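Local coordinates for probable adhesion protein (Pseudomonas aeruginosa PAO1, PDB 6R3Z), which probably captures divalent metal ions, including ferrous iron, in the periplasm for uptake, as a solute-binding protein of a transport system, at residues K5-G10 with T55-V60; N62-D67 with P110-S115; A89-L94 with I120-T125; R172-H177 with K221-E226; Y246-I251 with D270-A275. All blocks are in the same frame, centred on the assembly; numbering follows the deposited sequence.

Overall arrangement
The fold has two lobes, each with a four-stranded parallel sheet, and the nickel ion sits between them. Contacts 1 and 4 are equivalent pairings of central strands, one per lobe, with centres about 38 Å apart. Both rest on backbone bonds, but contact 1 adds side-chain bonds at a more exposed end. Contact 4 is mostly buried and leads to a nickel ligand. Contact 5 shares its sheet and is strand-on-helix packing, partly buried and bridged by water. Contact 2 is buried and supplies two nickel-binding histidines. Contact 3 adjoins it, with helix 116-133 against a loop, methyl packing on one side and water-mediated bonds on the other. Nickel connects contacts 2, 4 and 5.

Contact 1 of 5, residues K5-G10 with T55-V60; sequences KRLRIG and TLDVVV
Asp57 OD2 accepts two bonds. Arg8 N donates one at 2.7 Å, on the lone pair anti to the other carboxylate oxygen. A water that also donates to Arg6 O supplies the second. With CG held beside the backbone N (chi1 -60°), Asp57 can meet Arg8 twice: its own N gives a nearly straight bond of 2.8 Å to Arg8 O. Val58 N adds a weak bond to that same oxygen. The Arg8 side chain bends at chi3 (50°) and grips Thr55 side-on. NE meets Thr55 O at 2.9 Å, and NH1 meets Thr55 OG1 at the same length. Thr55 O lies in the guanidinium plane, while NE stands above the carbonyl plane. Past this polar end, strands 8-11 and 58-61 run parallel as the two central strands of the four-stranded sheet of one Rossmann-like lobe. Gly10 N donates to Val58 O, and Val60 N to Gly10 O. Ile9 and Val58 lie side by side, CG1 to CG1 at 3.8 Å. Ile9 CG2 also meets Val60 CG2. Helices 14-24 and 116-133 cover this face. On the other face, Leu56 CD1 sits 3.7 Å from Gly10 CA.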
# COMPACT_ATOMS: atom_id res chain seq x y z
N LYS A 5 -9.63 17.25 23.24
CA LYS A 5 -9.42 18.55 22.59
C LYS A 5 -8.52 18.36 21.37
O LYS A 5 -8.95 18.65 20.26
CB LYS A 5 -8.82 19.58 23.57
CG LYS A 5 -9.82 20.25 24.54
CD LYS A 5 -10.42 19.32 25.62
CE LYS A 5 -9.41 18.52 26.40
NZ LYS A 5 -10.04 17.39 27.12
N ARG A 6 -7.29 17.85 21.58
CA ARG A 6 -6.38 17.54 20.47
C ARG A 6 -6.79 16.13 20.04
O ARG A 6 -6.80 15.22 20.88
CB ARG A 6 -4.91 17.57 20.95
CG ARG A 6 -3.87 17.35 19.86
CD ARG A 6 -2.45 17.65 20.33
NE ARG A 6 -1.92 18.87 19.72
CZ ARG A 6 -1.72 20.02 20.36
NH1 ARG A 6 -1.24 21.07 19.72
NH2 ARG A 6 -2.00 20.12 21.66
N LEU A 7 -7.23 15.98 18.77
CA LEU A 7 -7.72 14.70 18.25
C LEU A 7 -6.71 13.56 18.39
O LEU A 7 -5.52 13.75 18.14
CB LEU A 7 -8.04 14.79 16.75
CG LEU A 7 -9.36 15.38 16.25
CD1 LEU A 7 -9.43 15.23 14.73
CD2 LEU A 7 -10.56 14.67 16.83
N ARG A 8 -7.20 12.37 18.74
CA ARG A 8 -6.37 11.16 18.78
C ARG A 8 -6.91 10.29 17.65
O ARG A 8 -8.06 9.83 17.72
CB ARG A 8 -6.46 10.48 20.17
CG ARG A 8 -5.59 11.21 21.20
CD ARG A 8 -5.55 10.60 22.60
NE ARG A 8 -5.25 9.16 22.61
CZ ARG A 8 -4.03 8.64 22.55
NH1 ARG A 8 -3.86 7.32 22.58
NH2 ARG A 8 -2.96 9.42 22.45
N ILE A 9 -6.12 10.14 16.59
CA ILE A 9 -6.49 9.44 15.35
C ILE A 9 -5.79 8.09 15.20
O ILE A 9 -4.56 8.02 15.08
CB ILE A 9 -6.11 10.34 14.13
CG1 ILE A 9 -6.67 11.77 14.27
CG2 ILE A 9 -6.54 9.69 12.79
CD1 ILE A 9 -5.84 12.79 13.39
N GLY A 10 -6.58 7.04 15.10
CA GLY A 10 -6.04 5.71 14.88
C GLY A 10 -5.80 5.44 13.41
O GLY A 10 -6.54 5.94 12.55
N THR A 55 -9.10 5.07 23.81
CA THR A 55 -8.48 6.38 24.02
C THR A 55 -8.51 7.27 22.74
O THR A 55 -8.03 8.40 22.76
CB THR A 55 -7.04 6.23 24.58
OG1 THR A 55 -6.15 5.82 23.53
CG2 THR A 55 -6.95 5.24 25.77
N LEU A 56 -9.08 6.74 21.64
CA LEU A 56 -9.13 7.44 20.35
C LEU A 56 -10.42 8.19 20.09
O LEU A 56 -11.45 7.89 20.70
CB LEU A 56 -8.86 6.45 19.19
CG LEU A 56 -7.64 5.53 19.29
CD1 LEU A 56 -7.57 4.60 18.11
CD2 LEU A 56 -6.37 6.32 19.40
N ASP A 57 -10.37 9.16 19.15
CA ASP A 57 -11.53 9.96 18.73
C ASP A 57 -12.06 9.53 17.38
O ASP A 57 -13.20 9.86 17.04
CB ASP A 57 -11.16 11.45 18.66
CG ASP A 57 -10.70 11.95 20.01
OD1 ASP A 57 -11.50 11.87 20.97
OD2 ASP A 57 -9.54 12.36 20.11
N VAL A 58 -11.21 8.90 16.56
CA VAL A 58 -11.52 8.49 15.18
C VAL A 58 -10.51 7.47 14.70
O VAL A 58 -9.34 7.52 15.12
CB VAL A 58 -11.62 9.72 14.21
CG1 VAL A 58 -10.30 10.51 14.14
CG2 VAL A 58 -12.07 9.31 12.80
N VAL A 59 -10.94 6.55 13.82
CA VAL A 59 -10.03 5.59 13.20
C VAL A 59 -10.11 5.76 11.67
O VAL A 59 -11.20 5.73 11.11
CB VAL A 59 -10.28 4.10 13.60
CG1 VAL A 59 -9.28 3.16 12.92
CG2 VAL A 59 -10.24 3.90 15.12
N VAL A 60 -8.96 5.93 11.01
CA VAL A 60 -8.84 6.00 9.56
C VAL A 60 -8.67 4.55 9.07
O VAL A 60 -7.80 3.82 9.57
CB VAL A 60 -7.66 6.90 9.11
CG1 VAL A 60 -7.40 6.79 7.60
CG2 VAL A 60 -7.94 8.36 9.50
O HOH W 1 -8.93 13.81 22.23

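Contact 2 of 5, residues N62-D67 with P110-S115; sequences NGVGHD and PHTFLS. With NI (nickel (II) ion), chain B.
His66 and His111 point their NE2 atoms at one nickel ion, at 2.3 and 2.2 Å. The two nitrogens are close because they share the metal; they are not hydrogen-bonded. The His66 ring turns its edge to the face of His111, with the planes at 78°. His66 holds chi1 at -136°, well off a staggered value, while its NE2 binds the metal. His111 ND1 is bonded to Asn109. Phe113 sets its ring between backbone N and carbonyl carbon (chi1 46°), which brings its CZ edge over the His66 face, 3.8 Å from CD2. The three rings form an aromatic cluster in the metal cleft between the lobes, where His41, His177, His199 and His250 complete six-histidine coordination. Away from the metal, Asn62 ND2 donates to Pro110 O at 3.1 Å. Asn62 OD1 accepts from Val64 N, forming an Asx turn, and from His66 N on the opposite face of the amide. Pro110 CB packs 3.4 Å from Val64 O and touches His66 CB.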
# COMPACT_ATOMS: atom_id res chain seq x y z
N ASN A 62 -8.51 1.71 5.61
CA ASN A 62 -8.32 1.40 4.21
C ASN A 62 -9.75 0.96 3.76
O ASN A 62 -10.26 1.44 2.74
CB ASN A 62 -7.28 0.25 4.06
CG ASN A 62 -7.37 -0.47 2.73
OD1 ASN A 62 -8.05 -1.50 2.61
ND2 ASN A 62 -6.71 0.07 1.70
N GLY A 63 -10.38 0.11 4.58
CA GLY A 63 -11.77 -0.33 4.42
C GLY A 63 -12.18 -1.01 3.13
O GLY A 63 -13.38 -1.18 2.88
N VAL A 64 -11.21 -1.41 2.30
CA VAL A 64 -11.50 -2.07 1.02
C VAL A 64 -10.87 -3.48 0.93
O VAL A 64 -10.85 -4.08 -0.14
CB VAL A 64 -11.18 -1.19 -0.21
CG1 VAL A 64 -12.15 -0.00 -0.29
CG2 VAL A 64 -9.71 -0.74 -0.22
N GLY A 65 -10.40 -3.98 2.06
CA GLY A 65 -9.86 -5.33 2.13
C GLY A 65 -8.50 -5.48 2.78
O GLY A 65 -8.05 -6.62 2.98
N HIS A 66 -7.80 -4.36 3.09
CA HIS A 66 -6.48 -4.50 3.71
C HIS A 66 -6.44 -4.26 5.22
O HIS A 66 -5.37 -4.35 5.82
CB HIS A 66 -5.38 -3.66 3.01
CG HIS A 66 -4.11 -4.45 2.84
ND1 HIS A 66 -3.46 -5.00 3.93
CD2 HIS A 66 -3.48 -4.86 1.71
CE1 HIS A 66 -2.44 -5.68 3.43
NE2 HIS A 66 -2.41 -5.62 2.11
N ASP A 67 -7.58 -3.99 5.85
CA ASP A 67 -7.56 -3.84 7.30
C ASP A 67 -8.87 -4.33 7.94
O ASP A 67 -9.42 -3.67 8.83
CB ASP A 67 -7.15 -2.42 7.76
CG ASP A 67 -7.98 -1.28 7.22
OD1 ASP A 67 -9.00 -1.55 6.52
OD2 ASP A 67 -7.60 -0.12 7.45
N PRO A 110 -7.23 -4.46 -2.78
CA PRO A 110 -7.25 -3.46 -1.70
C PRO A 110 -6.00 -2.58 -1.57
O PRO A 110 -5.97 -1.73 -0.66
CB PRO A 110 -7.46 -4.32 -0.45
CG PRO A 110 -6.74 -5.60 -0.77
CD PRO A 110 -6.89 -5.81 -2.26
N HIS A 111 -4.96 -2.80 -2.40
CA HIS A 111 -3.68 -2.07 -2.32
C HIS A 111 -3.68 -0.69 -2.99
O HIS A 111 -2.73 -0.33 -3.69
CB HIS A 111 -2.54 -2.94 -2.88
CG HIS A 111 -2.39 -4.25 -2.18
ND1 HIS A 111 -3.09 -5.37 -2.60
CD2 HIS A 111 -1.60 -4.59 -1.12
CE1 HIS A 111 -2.72 -6.35 -1.79
NE2 HIS A 111 -1.84 -5.93 -0.87
N THR A 112 -4.76 0.08 -2.77
CA THR A 112 -4.93 1.43 -3.35
C THR A 112 -3.81 2.38 -2.89
O THR A 112 -3.44 3.31 -3.65
CB THR A 112 -6.30 2.00 -2.97
OG1 THR A 112 -6.35 2.14 -1.54
CG2 THR A 112 -7.48 1.14 -3.48
N PHE A 113 -3.26 2.14 -1.67
CA PHE A 113 -2.16 2.97 -1.13
C PHE A 113 -0.87 2.85 -1.95
O PHE A 113 0.00 3.70 -1.82
CB PHE A 113 -1.90 2.67 0.35
CG PHE A 113 -1.85 1.20 0.68
CD1 PHE A 113 -0.64 0.50 0.63
CD2 PHE A 113 -3.00 0.51 1.05
CE1 PHE A 113 -0.59 -0.86 0.95
CE2 PHE A 113 -2.95 -0.86 1.35
CZ PHE A 113 -1.75 -1.54 1.28
N LEU A 114 -0.74 1.82 -2.80
CA LEU A 114 0.46 1.71 -3.63
C LEU A 114 0.22 2.31 -5.02
O LEU A 114 0.43 1.67 -6.04
CB LEU A 114 1.02 0.27 -3.67
CG LEU A 114 1.41 -0.31 -2.30
CD1 LEU A 114 1.65 -1.81 -2.39
CD2 LEU A 114 2.60 0.40 -1.70
N SER A 115 -0.30 3.53 -5.04
CA SER A 115 -0.59 4.31 -6.24
C SER A 115 -0.45 5.75 -5.82
O SER A 115 -0.98 6.13 -4.77
CB SER A 115 -2.03 4.08 -6.70
OG SER A 115 -2.48 5.13 -7.55
NI NI B . -1.14 -7.05 0.89

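Contact 3 of 5, residues A89-L94 with I120-T125; sequences AKVPLL and ITQVNT
The irregular segment 89-94 passes beside one turn of helix 116-133, and the backbones come nearest at Val91 and Thr121, CA to CA 6.3 Å. Val91 makes the apolar part of the contact. With CG1 anti to the backbone N (chi1 176°), CG2 is left anti to the carbonyl carbon and enters between two helix side chains, 3.6 Å from Thr121 CG2 and 3.7 Å from Gln122 CG. In Thr121, chi1 of -59° puts OG1 beside the backbone N and leaves the methyl CG2 anti to that N. That methyl also touches Lys90 CB and sits 3.7 Å from Lys90 O. One turn later, Thr125 OG1 is 3.6 Å from Lys90 CG. Beyond CG the Lys90 chain, bent at chi2 and chi4, leads away from the helix. Two waters then join the same pair. One accepts from Lys90 N and is bonded to Thr125 OG1 at 2.7 Å; the other accepts from Lys90 NZ at 3.1 Å and also reaches Thr125 OG1. Gln122 OE1 bonds Tyr16 OH of helix 14-24. The contact therefore ties the loop after strand 84-86 to the helix that follows it. Its chemistry is split: methyl packing on the buried Val91 side, and water-mediated bonding on the exposed Lys90 side, where the ammonium group probably stays well solvated.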
# COMPACT_ATOMS: atom_id res chain seq x y z
N ALA A 89 -13.22 6.21 0.01
CA ALA A 89 -14.58 6.60 -0.42
C ALA A 89 -14.67 7.16 -1.84
O ALA A 89 -15.66 6.90 -2.52
CB ALA A 89 -15.19 7.57 0.57
N LYS A 90 -13.63 7.90 -2.31
CA LYS A 90 -13.63 8.53 -3.65
C LYS A 90 -12.65 7.89 -4.68
O LYS A 90 -12.51 8.42 -5.79
CB LYS A 90 -13.36 10.05 -3.52
CG LYS A 90 -14.18 10.78 -2.44
CD LYS A 90 -15.65 10.95 -2.80
CE LYS A 90 -16.39 11.78 -1.78
NZ LYS A 90 -16.11 13.24 -1.92
N VAL A 91 -12.01 6.76 -4.32
CA VAL A 91 -11.01 6.09 -5.15
C VAL A 91 -11.58 5.06 -6.17
O VAL A 91 -12.24 4.11 -5.75
CB VAL A 91 -9.91 5.42 -4.26
CG1 VAL A 91 -8.91 4.63 -5.10
CG2 VAL A 91 -9.19 6.46 -3.40
N PRO A 92 -11.18 5.16 -7.48
CA PRO A 92 -11.57 4.13 -8.46
C PRO A 92 -10.77 2.84 -8.21
O PRO A 92 -9.54 2.88 -8.12
CB PRO A 92 -11.20 4.75 -9.83
CG PRO A 92 -10.87 6.20 -9.54
CD PRO A 92 -10.37 6.21 -8.13
N LEU A 93 -11.47 1.71 -8.07
CA LEU A 93 -10.82 0.43 -7.78
C LEU A 93 -10.66 -0.48 -9.01
O LEU A 93 -11.03 -0.09 -10.13
CB LEU A 93 -11.61 -0.30 -6.66
CG LEU A 93 -11.71 0.41 -5.31
CD1 LEU A 93 -13.07 0.21 -4.69
CD2 LEU A 93 -10.66 -0.08 -4.36
N LEU A 94 -10.09 -1.68 -8.80
CA LEU A 94 -9.90 -2.74 -9.81
C LEU A 94 -9.78 -4.09 -9.08
O LEU A 94 -9.20 -4.09 -8.02
CB LEU A 94 -8.68 -2.47 -10.73
CG LEU A 94 -7.34 -2.11 -10.07
CD1 LEU A 94 -6.50 -3.33 -9.83
CD2 LEU A 94 -6.54 -1.15 -10.95
N ILE A 120 -3.16 10.39 -3.33
CA ILE A 120 -3.58 11.79 -3.32
C ILE A 120 -5.08 11.87 -2.97
O ILE A 120 -5.48 12.67 -2.11
CB ILE A 120 -3.20 12.49 -4.65
CG1 ILE A 120 -1.65 12.63 -4.76
CG2 ILE A 120 -3.92 13.85 -4.78
CD1 ILE A 120 -1.09 12.99 -6.15
N THR A 121 -5.91 11.03 -3.63
CA THR A 121 -7.36 10.98 -3.41
C THR A 121 -7.66 10.63 -1.93
O THR A 121 -8.49 11.29 -1.30
CB THR A 121 -8.07 10.08 -4.44
OG1 THR A 121 -7.82 10.57 -5.78
CG2 THR A 121 -9.58 9.99 -4.20
N GLN A 122 -6.97 9.62 -1.39
CA GLN A 122 -7.15 9.20 0.02
C GLN A 122 -6.74 10.32 0.97
O GLN A 122 -7.47 10.61 1.92
CB GLN A 122 -6.38 7.91 0.30
CG GLN A 122 -6.96 6.73 -0.46
CD GLN A 122 -6.19 5.48 -0.21
OE1 GLN A 122 -6.41 4.81 0.79
NE2 GLN A 122 -5.28 5.14 -1.11
N VAL A 123 -5.59 10.98 0.70
CA VAL A 123 -5.08 12.08 1.52
C VAL A 123 -6.12 13.21 1.57
O VAL A 123 -6.44 13.69 2.66
CB VAL A 123 -3.68 12.55 1.02
CG1 VAL A 123 -3.33 13.95 1.53
CG2 VAL A 123 -2.61 11.54 1.45
N ASN A 124 -6.69 13.58 0.40
CA ASN A 124 -7.69 14.65 0.33
C ASN A 124 -8.97 14.28 1.08
O ASN A 124 -9.52 15.12 1.80
CB ASN A 124 -7.95 15.06 -1.12
CG ASN A 124 -6.76 15.76 -1.74
OD1 ASN A 124 -5.99 16.46 -1.07
ND2 ASN A 124 -6.62 15.65 -3.05
N THR A 125 -9.40 13.01 0.99
CA THR A 125 -10.60 12.52 1.69
C THR A 125 -10.37 12.56 3.20
O THR A 125 -11.23 13.06 3.94
CB THR A 125 -10.98 11.13 1.17
OG1 THR A 125 -11.42 11.27 -0.19
CG2 THR A 125 -12.12 10.49 1.98
O HOH W 2 -11.22 8.72 -1.17
O HOH W 3 -13.77 13.04 0.08

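Contact 4 of 5, residues R172-H177 with K221-E226; sequences RVATIH and KVIFSE. With NI (nickel (II) ion), chain B.
Arg172 O accepts from Lys221 N at 2.9 Å and, weakly, from Val222 N. Three more backbone bonds follow in parallel register. Ala174 N donates to Val222 O, Phe224 N to Ala174 O, each at 3.0 Å, and Ile176 N to Phe224 O at 3.1 Å. Beyond these, a water accepts from His177 N and donates to Phe224 O and Glu226 OE2, which also bonds Tyr180 OH. Glu226 bends at chi2 (-62°), which lays its carboxylate carbon CD 3.6 Å from His177 CB. His177 reaches the nickel ion through NE2 at 2.2 Å, with CG anti to the backbone N (chi1 -165°). On one face of the sheet, Val173 CG1 meets the Phe224 ring in plane at its edge, 3.7 Å from CE2, and Val173 CG2 touches Val222 CG2. On the other face, Ile176 CD1 packs on Ile223 CD1. In this second Rossmann-like lobe, strands 172-175 and 220-226 are flanked by strands 193-194 and 244-248, and helix 234-241 covers Ile176 and Ile223.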
# COMPACT_ATOMS: atom_id res chain seq x y z
N ARG A 172 5.87 -8.44 -20.54
CA ARG A 172 4.91 -8.99 -19.57
C ARG A 172 5.55 -9.02 -18.20
O ARG A 172 6.73 -9.33 -18.06
CB ARG A 172 4.38 -10.35 -19.98
CG ARG A 172 3.28 -10.30 -21.06
CD ARG A 172 2.67 -11.69 -21.23
NE ARG A 172 1.74 -11.79 -22.36
CZ ARG A 172 0.44 -11.51 -22.29
NH1 ARG A 172 -0.09 -11.05 -21.16
NH2 ARG A 172 -0.33 -11.66 -23.36
N VAL A 173 4.73 -8.72 -17.18
CA VAL A 173 5.13 -8.58 -15.78
C VAL A 173 4.37 -9.57 -14.88
O VAL A 173 3.17 -9.76 -15.06
CB VAL A 173 4.81 -7.10 -15.36
CG1 VAL A 173 4.83 -6.89 -13.86
CG2 VAL A 173 5.74 -6.12 -16.07
N ALA A 174 5.06 -10.14 -13.90
CA ALA A 174 4.47 -10.98 -12.87
C ALA A 174 4.87 -10.40 -11.49
O ALA A 174 5.89 -9.71 -11.38
CB ALA A 174 4.94 -12.41 -12.99
N THR A 175 4.07 -10.66 -10.44
CA THR A 175 4.39 -10.24 -9.08
C THR A 175 4.14 -11.42 -8.15
O THR A 175 3.31 -12.28 -8.46
CB THR A 175 3.64 -8.97 -8.61
OG1 THR A 175 2.25 -9.27 -8.36
CG2 THR A 175 3.80 -7.77 -9.56
N ILE A 176 4.82 -11.46 -6.99
CA ILE A 176 4.57 -12.55 -6.01
C ILE A 176 3.26 -12.22 -5.26
O ILE A 176 2.33 -13.04 -5.25
CB ILE A 176 5.76 -12.69 -5.01
CG1 ILE A 176 7.08 -13.15 -5.70
CG2 ILE A 176 5.39 -13.63 -3.83
CD1 ILE A 176 7.07 -14.50 -6.39
N HIS A 177 3.20 -11.01 -4.66
CA HIS A 177 2.05 -10.49 -3.91
C HIS A 177 1.21 -9.64 -4.87
O HIS A 177 1.78 -8.96 -5.71
CB HIS A 177 2.54 -9.66 -2.71
CG HIS A 177 1.51 -9.36 -1.67
ND1 HIS A 177 1.24 -10.26 -0.63
CD2 HIS A 177 0.78 -8.24 -1.46
CE1 HIS A 177 0.35 -9.67 0.14
NE2 HIS A 177 0.07 -8.44 -0.29
N LYS A 221 8.64 -11.40 -18.74
CA LYS A 221 9.98 -10.82 -18.75
C LYS A 221 10.55 -10.55 -17.37
O LYS A 221 11.76 -10.75 -17.14
CB LYS A 221 10.01 -9.54 -19.62
CG LYS A 221 9.60 -9.75 -21.09
CD LYS A 221 10.56 -10.65 -21.89
CE LYS A 221 10.04 -10.95 -23.28
NZ LYS A 221 10.95 -11.89 -24.01
N VAL A 222 9.72 -10.03 -16.47
CA VAL A 222 10.17 -9.65 -15.13
C VAL A 222 9.22 -10.15 -14.05
O VAL A 222 8.03 -10.31 -14.31
CB VAL A 222 10.43 -8.12 -14.99
CG1 VAL A 222 11.37 -7.58 -16.07
CG2 VAL A 222 9.13 -7.32 -14.96
N ILE A 223 9.76 -10.35 -12.84
CA ILE A 223 8.98 -10.68 -11.66
C ILE A 223 9.37 -9.70 -10.53
O ILE A 223 10.57 -9.47 -10.30
CB ILE A 223 9.02 -12.18 -11.24
CG1 ILE A 223 8.00 -12.48 -10.09
CG2 ILE A 223 10.46 -12.64 -10.88
CD1 ILE A 223 7.50 -13.94 -10.03
N PHE A 224 8.36 -9.11 -9.88
CA PHE A 224 8.56 -8.23 -8.73
C PHE A 224 8.22 -9.00 -7.47
O PHE A 224 7.05 -9.38 -7.27
CB PHE A 224 7.74 -6.94 -8.83
CG PHE A 224 8.11 -6.05 -10.00
CD1 PHE A 224 9.27 -5.28 -9.97
CD2 PHE A 224 7.30 -6.00 -11.13
CE1 PHE A 224 9.62 -4.47 -11.06
CE2 PHE A 224 7.66 -5.20 -12.23
CZ PHE A 224 8.80 -4.42 -12.18
N SER A 225 9.24 -9.27 -6.64
CA SER A 225 9.08 -9.98 -5.37
C SER A 225 8.93 -8.99 -4.18
O SER A 225 9.02 -7.78 -4.36
CB SER A 225 10.21 -10.98 -5.14
OG SER A 225 11.45 -10.33 -4.95
N GLU A 226 8.71 -9.54 -2.98
CA GLU A 226 8.53 -8.73 -1.77
C GLU A 226 9.80 -8.51 -0.98
O GLU A 226 10.45 -9.47 -0.57
CB GLU A 226 7.50 -9.42 -0.83
CG GLU A 226 6.07 -9.44 -1.37
CD GLU A 226 5.54 -8.03 -1.55
OE1 GLU A 226 5.21 -7.37 -0.53
OE2 GLU A 226 5.54 -7.56 -2.71
NI NI B . -1.14 -7.05 0.89
O HOH W 4 5.52 -9.24 -4.85

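Contact 5 of 5, residues Y246-I251 with D270-A275; sequences YSLSHI and DTVVRA. With NI (nickel (II) ion), chain B; EDO (1,2-ethanediol), chain H.
Strand 246-248 and helix 270-275 run nearly antiparallel at 159°, their axes 8.8 Å apart, with Tyr246 and Thr271 the closest pair of backbones. This is the strand-on-helix layer of a Rossmann-like lobe: helix 260-277 packs on edge strand 244-248. Tyr246 CG lies beside the backbone N (chi1 -59°), which sends the ring along the helix. Ala275 CB sits over the ring centre in a CH-pi contact, 3.8 Å from the centroid. Arg274 comes at the ring edge, its guanidinium turning a face to Tyr246 CE2, planes 60° apart. Glu278 OE1 is hydrogen-bonded to Tyr246 OH, and OE2 forms a salt bridge with Arg274 NH2. Thr271 CG2 packs on Tyr246 CB and on Leu248 CD2, both at 3.8 Å. Past the strand, Ser249 OG accepts from Ile251 N in an ST turn around the nickel ligand His250. Two waters bridge the segments: one bonds Ser247 O and Thr271 OG1, itself bonded to Arg267 O; the other donates to Tyr246 OH (2.8 Å) and Ala275 O (2.7 Å).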
# COMPACT_ATOMS: atom_id res chain seq x y z
N TYR A 246 13.23 -8.46 -9.63
CA TYR A 246 13.30 -7.15 -8.98
C TYR A 246 12.44 -7.27 -7.72
O TYR A 246 11.62 -8.20 -7.63
CB TYR A 246 12.80 -6.03 -9.90
CG TYR A 246 13.58 -5.92 -11.19
CD1 TYR A 246 13.21 -6.66 -12.31
CD2 TYR A 246 14.66 -5.05 -11.31
CE1 TYR A 246 13.91 -6.56 -13.51
CE2 TYR A 246 15.38 -4.95 -12.51
CZ TYR A 246 15.01 -5.72 -13.60
OH TYR A 246 15.65 -5.67 -14.81
N SER A 247 12.65 -6.40 -6.74
CA SER A 247 11.88 -6.45 -5.51
C SER A 247 11.29 -5.08 -5.19
O SER A 247 11.91 -4.03 -5.46
CB SER A 247 12.74 -6.97 -4.36
OG SER A 247 13.18 -8.29 -4.61
N LEU A 248 10.07 -5.11 -4.64
CA LEU A 248 9.29 -3.94 -4.27
C LEU A 248 8.85 -3.99 -2.82
O LEU A 248 8.79 -5.07 -2.21
CB LEU A 248 8.06 -3.80 -5.19
CG LEU A 248 8.31 -3.66 -6.71
CD1 LEU A 248 6.99 -3.67 -7.46
CD2 LEU A 248 9.10 -2.35 -7.05
N SER A 249 8.52 -2.81 -2.28
CA SER A 249 8.06 -2.65 -0.93
C SER A 249 6.54 -2.49 -0.86
O SER A 249 5.98 -1.63 -1.54
CB SER A 249 8.74 -1.46 -0.26
OG SER A 249 8.24 -1.29 1.06
N HIS A 250 5.90 -3.26 0.03
CA HIS A 250 4.47 -3.16 0.32
C HIS A 250 4.29 -1.98 1.35
O HIS A 250 3.17 -1.67 1.76
CB HIS A 250 4.04 -4.48 0.99
CG HIS A 250 2.56 -4.74 1.09
ND1 HIS A 250 1.73 -3.99 1.93
CD2 HIS A 250 1.84 -5.79 0.61
CE1 HIS A 250 0.54 -4.57 1.87
NE2 HIS A 250 0.55 -5.65 1.08
N ILE A 251 5.42 -1.37 1.81
CA ILE A 251 5.46 -0.27 2.81
C ILE A 251 4.73 -0.79 4.09
O ILE A 251 3.71 -0.25 4.54
CB ILE A 251 4.90 1.08 2.25
CG1 ILE A 251 5.47 1.33 0.79
CG2 ILE A 251 5.23 2.25 3.23
CD1 ILE A 251 4.96 2.59 0.04
N ASP A 270 11.40 3.86 -8.83
CA ASP A 270 12.75 3.77 -9.42
C ASP A 270 13.03 2.34 -9.89
O ASP A 270 13.63 2.15 -10.94
CB ASP A 270 13.83 4.21 -8.43
CG ASP A 270 13.87 5.70 -8.17
OD1 ASP A 270 13.33 6.47 -9.01
OD2 ASP A 270 14.43 6.10 -7.13
N THR A 271 12.59 1.33 -9.10
CA THR A 271 12.80 -0.09 -9.44
C THR A 271 11.99 -0.46 -10.69
O THR A 271 12.52 -1.10 -11.58
CB THR A 271 12.52 -0.97 -8.21
OG1 THR A 271 13.49 -0.66 -7.19
CG2 THR A 271 12.56 -2.47 -8.55
N VAL A 272 10.72 0.01 -10.77
CA VAL A 272 9.89 -0.24 -11.96
C VAL A 272 10.57 0.40 -13.18
O VAL A 272 10.67 -0.25 -14.23
CB VAL A 272 8.42 0.22 -11.78
CG1 VAL A 272 7.62 0.00 -13.07
CG2 VAL A 272 7.77 -0.54 -10.61
N VAL A 273 11.02 1.68 -13.05
CA VAL A 273 11.72 2.36 -14.14
C VAL A 273 12.97 1.58 -14.55
O VAL A 273 13.19 1.37 -15.74
CB VAL A 273 12.02 3.84 -13.79
CG1 VAL A 273 13.04 4.45 -14.76
CG2 VAL A 273 10.74 4.67 -13.77
N ARG A 274 13.78 1.14 -13.58
CA ARG A 274 15.00 0.35 -13.87
C ARG A 274 14.67 -0.93 -14.66
O ARG A 274 15.35 -1.22 -15.65
CB ARG A 274 15.76 -0.01 -12.59
CG ARG A 274 17.13 -0.62 -12.89
CD ARG A 274 18.04 -0.67 -11.68
NE ARG A 274 17.50 -1.52 -10.62
CZ ARG A 274 17.75 -2.82 -10.50
NH1 ARG A 274 17.23 -3.51 -9.48
NH2 ARG A 274 18.53 -3.45 -11.38
N ALA A 275 13.61 -1.67 -14.24
CA ALA A 275 13.16 -2.90 -14.93
C ALA A 275 12.83 -2.59 -16.40
O ALA A 275 13.25 -3.31 -17.31
CB ALA A 275 11.94 -3.47 -14.22
NI NI B . -1.14 -7.05 0.89
C1 EDO H . 15.51 9.69 -7.88
O1 EDO H . 15.93 8.42 -8.36
C2 EDO H . 14.27 10.13 -8.67
O2 EDO H . 13.27 9.12 -8.58
O HOH W 5 14.24 -5.86 -17.19
O HOH W 6 12.43 -1.47 -4.84